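Local coordinates for protein 1H-3-hydroxy-4-oxoquinoline 2,4-dioxygenase (Pseudomonas putida, PDB 3IBT) that cleaves the heterocyclic ring of 3-hydroxy-1H-quinolin-4-one with molecular oxygen, releasing carbon monoxide and N-formylanthranilate without any cofactor, at residues Asp76-Ile81 with Glu106-Ala111; Thr72-Leu77 with Cys98-Asp103; Cys209-Gln214 with Val252-Ala257. All blocks are in the same frame, centred on the assembly; numbering follows the deposited sequence.

Contact 1: residues Asp76-Ile81 with Glu106-Ala111; sequences DLLAFI and EQLGAA
Leu78 meets Gln107 and Leu108 through its two methyl branches, one to each residue, where helix 97-107 ends and Leu108 leaves helical geometry. The apolar part is leucine on leucine: the side chains run past each other in opposite directions, and CD2 of Leu78 lies 4.1 Å from CG of Leu108. The modelled approach of the facing methyls is too short to be trusted, so the two leucines are neighbours, but how closely their methyls meet is doubtful. The mixed part lies on the other branch, where CD1 of Leu78 lies against the amide end of Gln107, an approach modelled too closely for its distance to be relied on. Gln107 CG sits beside its own backbone N (chi1 -83°), and the extended chain beyond it carries the amide to this methyl. No hydrogen bond joins the two segments. With an alanine here both methyl branches go, and the Leu108 side chain and the Gln107 amide would probably lose their apolar neighbour, leaving a gap between helix 70-83 and the end of helix 97-107. The backbones stay well apart, with CA of Leu78 8.8 Å from CA of Leu108. Around this surface contact, Gln107 OE1 accepts a weak hydrogen bond from Gln75, while Leu108 and Ile81 both touch Phe89 of strand 89-94.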
loop_
_atom_site.group_PDB
_atom_site.type_symbol
_atom_site.label_atom_id
_atom_site.label_comp_id
_atom_site.label_asym_id
_atom_site.label_seq_id
_atom_site.Cartn_x
_atom_site.Cartn_y
_atom_site.Cartn_z
ATOM N N ASP A 76 -6.345 13.559 -0.823
ATOM C CA ASP A 76 -7.454 12.744 -1.310
ATOM C C ASP A 76 -8.173 12.015 -0.161
ATOM O O ASP A 76 -9.348 12.287 0.143
ATOM C CB ASP A 76 -6.928 11.714 -2.335
ATOM C CG ASP A 76 -6.400 12.364 -3.606
ATOM O OD1 ASP A 76 -6.676 13.788 -3.669
ATOM O OD2 ASP A 76 -5.838 11.500 -4.534
ATOM N N LEU A 77 -7.452 11.104 0.474
ATOM C CA LEU A 77 -8.021 10.292 1.511
ATOM C C LEU A 77 -8.563 11.109 2.693
ATOM O O LEU A 77 -9.513 10.675 3.349
ATOM C CB LEU A 77 -6.979 9.281 2.000
ATOM C CG LEU A 77 -7.414 7.864 2.371
ATOM C CD1 LEU A 77 -6.289 7.303 3.170
ATOM C CD2 LEU A 77 -8.700 7.769 3.184
ATOM N N LEU A 78 -7.948 12.255 2.988
ATOM C CA LEU A 78 -8.412 13.100 4.094
ATOM C C LEU A 78 -9.755 13.809 3.768
ATOM O O LEU A 78 -10.634 14.023 4.629
ATOM C CB LEU A 78 -7.339 14.116 4.459
ATOM C CG LEU A 78 -6.087 13.615 5.178
ATOM C CD1 LEU A 78 -5.131 14.777 5.295
ATOM C CD2 LEU A 78 -6.382 13.077 6.547
ATOM N N ALA A 79 -9.903 14.148 2.494
ATOM C CA ALA A 79 -11.128 14.677 1.970
ATOM C C ALA A 79 -12.162 13.529 1.809
ATOM O O ALA A 79 -13.346 13.781 1.476
ATOM C CB ALA A 79 -10.837 15.354 0.654
ATOM N N PHE A 80 -11.718 12.281 2.046
ATOM C CA PHE A 80 -12.597 11.104 1.975
ATOM C C PHE A 80 -13.315 10.904 3.295
ATOM O O PHE A 80 -14.515 11.172 3.383
ATOM C CB PHE A 80 -11.819 9.845 1.596
ATOM C CG PHE A 80 -12.456 9.077 0.497
ATOM C CD1 PHE A 80 -12.521 9.626 -0.792
ATOM C CD2 PHE A 80 -13.025 7.827 0.742
ATOM C CE1 PHE A 80 -13.119 8.941 -1.830
ATOM C CE2 PHE A 80 -13.624 7.122 -0.290
ATOM C CZ PHE A 80 -13.673 7.685 -1.586
ATOM N N ILE A 81 -12.567 10.461 4.310
ATOM C CA ILE A 81 -13.022 10.361 5.712
ATOM C C ILE A 81 -14.026 11.462 6.165
ATOM O O ILE A 81 -15.034 11.169 6.843
ATOM C CB ILE A 81 -11.798 10.292 6.722
ATOM C CG1 ILE A 81 -11.139 11.673 6.948
ATOM C CG2 ILE A 81 -10.719 9.207 6.303
ATOM C CD1 ILE A 81 -11.795 12.569 8.048
ATOM N N GLU A 106 0.358 10.860 10.493
ATOM C CA GLU A 106 1.077 12.057 10.923
ATOM C C GLU A 106 0.210 13.307 10.820
ATOM O O GLU A 106 0.370 14.223 11.631
ATOM C CB GLU A 106 2.372 12.258 10.125
ATOM C CG GLU A 106 3.395 13.238 10.775
ATOM C CD GLU A 106 4.464 13.774 9.798
ATOM O OE1 GLU A 106 4.676 13.143 8.738
ATOM O OE2 GLU A 106 5.108 14.819 10.085
ATOM N N GLN A 107 -0.692 13.348 9.830
ATOM C CA GLN A 107 -1.535 14.532 9.601
ATOM C C GLN A 107 -2.625 14.616 10.646
ATOM O O GLN A 107 -2.749 15.626 11.318
ATOM C CB GLN A 107 -2.100 14.588 8.172
ATOM C CG GLN A 107 -1.117 15.184 7.108
ATOM C CD GLN A 107 -1.819 15.696 5.825
ATOM O OE1 GLN A 107 -1.452 15.316 4.703
ATOM N NE2 GLN A 107 -2.832 16.553 5.998
ATOM N N LEU A 108 -3.397 13.544 10.781
ATOM C CA LEU A 108 -4.317 13.324 11.915
ATOM C C LEU A 108 -3.548 12.947 13.188
ATOM O O LEU A 108 -2.320 12.778 13.139
ATOM C CB LEU A 108 -5.250 12.183 11.566
ATOM C CG LEU A 108 -6.455 12.363 10.630
ATOM C CD1 LEU A 108 -6.244 13.306 9.433
ATOM C CD2 LEU A 108 -6.851 10.984 10.148
ATOM N N GLY A 109 -4.246 12.789 14.319
ATOM C CA GLY A 109 -3.559 12.387 15.567
ATOM C C GLY A 109 -2.745 11.072 15.490
ATOM O O GLY A 109 -2.795 10.361 14.492
ATOM N N ALA A 110 -1.973 10.758 16.527
ATOM C CA ALA A 110 -1.728 9.359 16.842
ATOM C C ALA A 110 -2.900 8.987 17.720
ATOM O O ALA A 110 -3.570 7.989 17.510
ATOM C CB ALA A 110 -0.457 9.190 17.593
ATOM N N ALA A 111 -3.151 9.836 18.708
ATOM C CA ALA A 111 -4.337 9.757 19.537
ATOM C C ALA A 111 -5.526 9.348 18.686
ATOM O O ALA A 111 -6.201 8.386 19.011
ATOM C CB ALA A 111 -4.577 11.095 20.207
#

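Contact 2: residues Thr72-Leu77 with Cys98-Asp103; sequences TLAQDL and CWVNID
Val100 fits against one turn of helix 70-83, each of its methyls finding a different residue. CG1 lies close to the backbone of Ala74, 3.6 Å from Ala74 N, and CG2 reaches the first side-chain carbon of Leu73, with Val100 CG2 to Leu73 CB at 4.0 Å. This split follows from chi1 of 180°, which sets CG1 opposite the backbone N of Val100 and turns CG2 to the N side. One turn further along, a carboxylate oxygen of Asp103 approaches the methyl of Ala74, with OD2 3.4 Å from CB, a contact of van der Waals type. No hydrogen bond crosses the interface.

The small side chain of Ala74 lets the backbones come near: its CA is 5.3 Å from that of Val100. The two short helical segments cross at -60°, with axes 9.0 Å apart at closest approach.

Outside this shell, Asn101 ties helix 97-107 to the sheet, its OD1 hydrogen-bonded to Thr116 OG1 and its ND2 to Ser93 OG, while Leu77 packs on Met91 from the other helix. Asp103 OD1 has a long, weak ion pair with Arg198. The side chain of Leu73 lies about 4 Å from that of Trp30, a probable substrate-binding residue.

Helix, strand 89-94 and helix follow one another in the alpha/beta-hydrolase pattern, and the sharp turn holding Ser95, itself a probable substrate contact, occupies the place of that fold's nucleophile elbow.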
loop_
_atom_site.group_PDB
_atom_site.type_symbol
_atom_site.label_atom_id
_atom_site.label_comp_id
_atom_site.label_asym_id
_atom_site.label_seq_id
_atom_site.Cartn_x
_atom_site.Cartn_y
_atom_site.Cartn_z
ATOM N N THR A 72 -0.471 14.695 -2.100
ATOM C CA THR A 72 -1.853 14.990 -2.486
ATOM C C THR A 72 -2.722 13.725 -2.389
ATOM O O THR A 72 -3.931 13.861 -2.180
ATOM C CB THR A 72 -1.996 15.664 -3.879
ATOM O OG1 THR A 72 -1.997 14.665 -4.916
ATOM C CG2 THR A 72 -0.862 16.661 -4.131
ATOM N N LEU A 73 -2.123 12.511 -2.501
ATOM C CA LEU A 73 -2.929 11.271 -2.405
ATOM C C LEU A 73 -3.477 11.143 -1.009
ATOM O O LEU A 73 -4.652 10.824 -0.829
ATOM C CB LEU A 73 -2.163 10.024 -2.793
ATOM C CG LEU A 73 -1.960 9.822 -4.287
ATOM C CD1 LEU A 73 -1.181 8.522 -4.536
ATOM C CD2 LEU A 73 -3.245 9.769 -4.987
ATOM N N ALA A 74 -2.609 11.411 -0.035
ATOM C CA ALA A 74 -2.981 11.722 1.350
ATOM C C ALA A 74 -4.151 12.694 1.452
ATOM O O ALA A 74 -5.125 12.466 2.192
ATOM C CB ALA A 74 -1.812 12.350 2.046
ATOM N N GLN A 75 -4.030 13.805 0.741
ATOM C CA GLN A 75 -5.037 14.819 0.793
ATOM C C GLN A 75 -6.392 14.284 0.296
ATOM O O GLN A 75 -7.433 14.528 0.914
ATOM C CB GLN A 75 -4.569 16.022 -0.016
ATOM C CG GLN A 75 -3.482 16.800 0.688
ATOM C CD GLN A 75 -4.029 17.484 1.919
ATOM O OE1 GLN A 75 -4.808 18.528 1.778
ATOM N NE2 GLN A 75 -3.664 16.887 3.146
ATOM N N ASP A 76 -6.345 13.559 -0.823
ATOM C CA ASP A 76 -7.454 12.744 -1.310
ATOM C C ASP A 76 -8.173 12.015 -0.161
ATOM O O ASP A 76 -9.348 12.287 0.143
ATOM C CB ASP A 76 -6.928 11.714 -2.335
ATOM C CG ASP A 76 -6.400 12.364 -3.606
ATOM O OD1 ASP A 76 -6.676 13.788 -3.669
ATOM O OD2 ASP A 76 -5.838 11.500 -4.534
ATOM N N LEU A 77 -7.452 11.104 0.474
ATOM C CA LEU A 77 -8.021 10.292 1.511
ATOM C C LEU A 77 -8.563 11.109 2.693
ATOM O O LEU A 77 -9.513 10.675 3.349
ATOM C CB LEU A 77 -6.979 9.281 2.000
ATOM C CG LEU A 77 -7.414 7.864 2.371
ATOM C CD1 LEU A 77 -6.289 7.303 3.170
ATOM C CD2 LEU A 77 -8.700 7.769 3.184
ATOM N N CYS A 98 2.031 2.835 1.537
ATOM C CA CYS A 98 2.356 3.086 2.916
ATOM C C CYS A 98 2.850 4.496 3.234
ATOM O O CYS A 98 2.424 5.083 4.252
ATOM C CB CYS A 98 3.382 2.065 3.349
ATOM S SG CYS A 98 2.780 0.360 2.990
ATOM N N TRP A 99 3.749 5.031 2.398
ATOM C CA TRP A 99 4.089 6.451 2.448
ATOM C C TRP A 99 2.810 7.306 2.671
ATOM O O TRP A 99 2.819 8.206 3.516
ATOM C CB TRP A 99 4.776 6.936 1.152
ATOM C CG TRP A 99 6.017 6.263 0.804
ATOM C CD1 TRP A 99 6.194 5.307 -0.163
ATOM C CD2 TRP A 99 7.294 6.475 1.416
ATOM N NE1 TRP A 99 7.506 4.895 -0.167
ATOM C CE2 TRP A 99 8.203 5.583 0.796
ATOM C CE3 TRP A 99 7.751 7.297 2.464
ATOM C CZ2 TRP A 99 9.549 5.505 1.167
ATOM C CZ3 TRP A 99 9.110 7.218 2.840
ATOM C CH2 TRP A 99 9.988 6.327 2.188
ATOM N N VAL A 100 1.730 7.042 1.921
ATOM C CA VAL A 100 0.435 7.737 2.145
ATOM C C VAL A 100 -0.177 7.441 3.547
ATOM O O VAL A 100 -0.542 8.341 4.292
ATOM C CB VAL A 100 -0.597 7.379 1.012
ATOM C CG1 VAL A 100 -1.928 8.073 1.218
ATOM C CG2 VAL A 100 -0.006 7.659 -0.389
ATOM N N ASN A 101 -0.271 6.160 3.881
ATOM C CA ASN A 101 -0.687 5.700 5.196
ATOM C C ASN A 101 -0.007 6.471 6.350
ATOM O O ASN A 101 -0.689 7.094 7.189
ATOM C CB ASN A 101 -0.383 4.204 5.293
ATOM C CG ASN A 101 -0.990 3.553 6.512
ATOM O OD1 ASN A 101 -1.343 4.227 7.494
ATOM N ND2 ASN A 101 -1.109 2.222 6.470
ATOM N N ILE A 102 1.329 6.458 6.375
ATOM C CA ILE A 102 2.047 7.125 7.440
ATOM C C ILE A 102 1.844 8.633 7.437
ATOM O O ILE A 102 1.824 9.272 8.492
ATOM C CB ILE A 102 3.523 6.735 7.432
ATOM C CG1 ILE A 102 3.603 5.241 7.655
ATOM C CG2 ILE A 102 4.292 7.392 8.563
ATOM C CD1 ILE A 102 2.945 4.794 8.921
ATOM N N ASP A 103 1.669 9.206 6.256
ATOM C CA ASP A 103 1.398 10.640 6.168
ATOM C C ASP A 103 0.118 10.976 6.940
ATOM O O ASP A 103 0.027 11.998 7.636
ATOM C CB ASP A 103 1.266 11.096 4.713
ATOM C CG ASP A 103 1.613 12.582 4.533
ATOM O OD1 ASP A 103 2.639 13.025 5.105
ATOM O OD2 ASP A 103 0.888 13.322 3.823
#

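Contact 3: residues Cys209-Gln214 with Val252-Ala257; sequences CHIYSQ and VAVAQA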
loop_
_atom_site.group_PDB
_atom_site.type_symbol
_atom_site.label_atom_id
_atom_site.label_comp_id
_atom_site.label_asym_id
_atom_site.label_seq_id
_atom_site.Cartn_x
_atom_site.Cartn_y
_atom_site.Cartn_z
ATOM N N CYS A 209 2.169 -2.369 12.302
ATOM C CA CYS A 209 2.384 -3.774 12.029
ATOM C C CYS A 209 2.707 -3.906 10.565
ATOM O O CYS A 209 1.913 -3.480 9.725
ATOM C CB CYS A 209 1.128 -4.561 12.357
ATOM S SG CYS A 209 1.140 -6.303 11.885
ATOM N N HIS A 210 3.882 -4.461 10.273
ATOM C CA HIS A 210 4.330 -4.749 8.907
ATOM C C HIS A 210 4.166 -6.219 8.555
ATOM O O HIS A 210 4.911 -7.074 9.075
ATOM C CB HIS A 210 5.813 -4.376 8.725
ATOM C CG HIS A 210 6.273 -4.446 7.296
ATOM N ND1 HIS A 210 7.523 -4.894 6.933
ATOM C CD2 HIS A 210 5.629 -4.143 6.134
ATOM C CE1 HIS A 210 7.646 -4.840 5.614
ATOM N NE2 HIS A 210 6.506 -4.393 5.102
ATOM N N ILE A 211 3.208 -6.496 7.672
ATOM C CA ILE A 211 2.998 -7.826 7.074
ATOM C C ILE A 211 3.751 -7.911 5.754
ATOM O O ILE A 211 3.752 -6.978 4.987
ATOM C CB ILE A 211 1.504 -8.077 6.806
ATOM C CG1 ILE A 211 0.704 -8.049 8.118
ATOM C CG2 ILE A 211 1.295 -9.421 6.170
ATOM C CD1 ILE A 211 -0.804 -7.803 7.915
ATOM N N TYR A 212 4.411 -9.006 5.461
ATOM C CA TYR A 212 5.322 -9.001 4.321
ATOM C C TYR A 212 5.907 -10.375 4.065
ATOM O O TYR A 212 6.181 -11.156 5.027
ATOM C CB TYR A 212 6.458 -8.039 4.599
ATOM C CG TYR A 212 7.491 -8.648 5.510
ATOM C CD1 TYR A 212 8.609 -9.280 4.994
ATOM C CD2 TYR A 212 7.331 -8.633 6.890
ATOM C CE1 TYR A 212 9.557 -9.880 5.834
ATOM C CE2 TYR A 212 8.293 -9.213 7.738
ATOM C CZ TYR A 212 9.395 -9.845 7.195
ATOM O OH TYR A 212 10.340 -10.441 7.989
ATOM N N SER A 213 6.098 -10.686 2.784
ATOM C CA SER A 213 6.781 -11.925 2.390
ATOM C C SER A 213 8.124 -11.652 1.710
ATOM O O SER A 213 9.089 -12.392 1.852
ATOM C CB SER A 213 5.892 -12.721 1.460
ATOM O OG SER A 213 4.580 -12.832 2.004
ATOM N N GLN A 214 8.175 -10.546 0.989
ATOM C CA GLN A 214 9.327 -10.179 0.162
ATOM C C GLN A 214 10.025 -8.919 0.723
ATOM O O GLN A 214 9.389 -8.108 1.426
ATOM C CB GLN A 214 8.813 -9.925 -1.264
ATOM C CG GLN A 214 9.737 -10.539 -2.215
ATOM C CD GLN A 214 9.347 -10.328 -3.638
ATOM O OE1 GLN A 214 8.678 -11.179 -4.224
ATOM N NE2 GLN A 214 9.826 -9.219 -4.238
ATOM N N VAL A 252 -5.833 -15.828 3.520
ATOM C CA VAL A 252 -6.237 -16.358 4.829
ATOM C C VAL A 252 -5.267 -15.871 5.876
ATOM O O VAL A 252 -5.674 -15.453 6.972
ATOM C CB VAL A 252 -6.317 -17.895 4.871
ATOM C CG1 VAL A 252 -6.396 -18.413 6.309
ATOM C CG2 VAL A 252 -7.518 -18.373 4.089
ATOM N N ALA A 253 -3.973 -15.870 5.538
ATOM C CA ALA A 253 -2.981 -15.462 6.525
ATOM C C ALA A 253 -3.116 -13.970 6.845
ATOM O O ALA A 253 -3.289 -13.600 8.021
ATOM C CB ALA A 253 -1.645 -15.794 6.074
ATOM N N VAL A 254 -3.077 -13.120 5.804
ATOM C CA VAL A 254 -3.235 -11.684 6.010
ATOM C C VAL A 254 -4.503 -11.326 6.802
ATOM O O VAL A 254 -4.475 -10.444 7.647
ATOM C CB VAL A 254 -3.201 -10.909 4.708
ATOM C CG1 VAL A 254 -3.416 -9.429 4.977
ATOM C CG2 VAL A 254 -1.875 -11.087 4.036
ATOM N N ALA A 255 -5.609 -12.017 6.565
ATOM C CA ALA A 255 -6.864 -11.621 7.198
ATOM C C ALA A 255 -6.730 -11.859 8.689
ATOM O O ALA A 255 -7.251 -11.103 9.531
ATOM C CB ALA A 255 -8.028 -12.398 6.621
ATOM N N GLN A 256 -6.008 -12.912 9.037
ATOM C CA GLN A 256 -5.981 -13.285 10.421
ATOM C C GLN A 256 -5.107 -12.292 11.177
ATOM O O GLN A 256 -5.385 -11.963 12.339
ATOM C CB GLN A 256 -5.495 -14.713 10.586
ATOM C CG GLN A 256 -5.605 -15.179 12.017
ATOM C CD GLN A 256 -7.047 -15.164 12.506
ATOM O OE1 GLN A 256 -8.014 -15.227 11.703
ATOM N NE2 GLN A 256 -7.206 -15.089 13.822
ATOM N N ALA A 257 -4.082 -11.782 10.495
ATOM C CA ALA A 257 -3.121 -10.848 11.073
ATOM C C ALA A 257 -3.761 -9.491 11.275
ATOM O O ALA A 257 -3.528 -8.850 12.317
ATOM C CB ALA A 257 -1.923 -10.719 10.171
#
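Torsions at Ile211 decide which of its branches meets which residue: with chi1 at -62°, CG2 stands opposite the backbone N and CG1 beside it, and chi2 of 160° extends CD1 away from the strand. The pair is a strand-on-helix contact of the alpha/beta-hydrolase fold, in which helix 251-261 lies against strand 207-212 of the central sheet. Extended in this way, Ile211 CD1 reaches the methyl of Ala257, 3.9 Å from its CB. The other branch takes the neighbouring turn, where Ile211 CG2 and Val254 CG2 are 4.2 Å apart and the two side chains cross obliquely. One isoleucine thus spans two helix residues three positions apart. The interaction is wholly apolar, without a hydrogen bond between the segments, and the nearest backbone approach, CA to CA, is Ile211 to Val254 at 7.4 Å.

Ile211 also touches Ile117 and Ile119 of the adjacent strand 115-119, while Val254 reaches Leu40 of helix 40-44. Just past the strand the chain meets Asp120, which probably raises the basicity of the likely catalytic His244 and which accepts at one carboxylate oxygen, OD1, hydrogen bonds from the backbone N atoms of both Ser213 and Gln214.

Contacts 1 and 2 are two levels of one interface between helices 70-83 and 97-107. Their centres are 8 Å apart, their segments overlap at Asp76 and Leu77, and contact 2 is buried while contact 1 lies at the surface. Contact 3 follows later in the chain, its centre 21 Å from that of contact 2 and 23 Å from that of contact 1, and touches neither. Strand 115-119 relates them: Asn101 of helix 97-107 packs on Ile118, whereas Ile211 meets Ile117 and Ile119, the alternation expected of opposite sheet faces. The helices of the two regions therefore sandwich the sheet, with several probable substrate-binding and catalytic residues, such as Thr94 and Asp120, at or just past its strand ends.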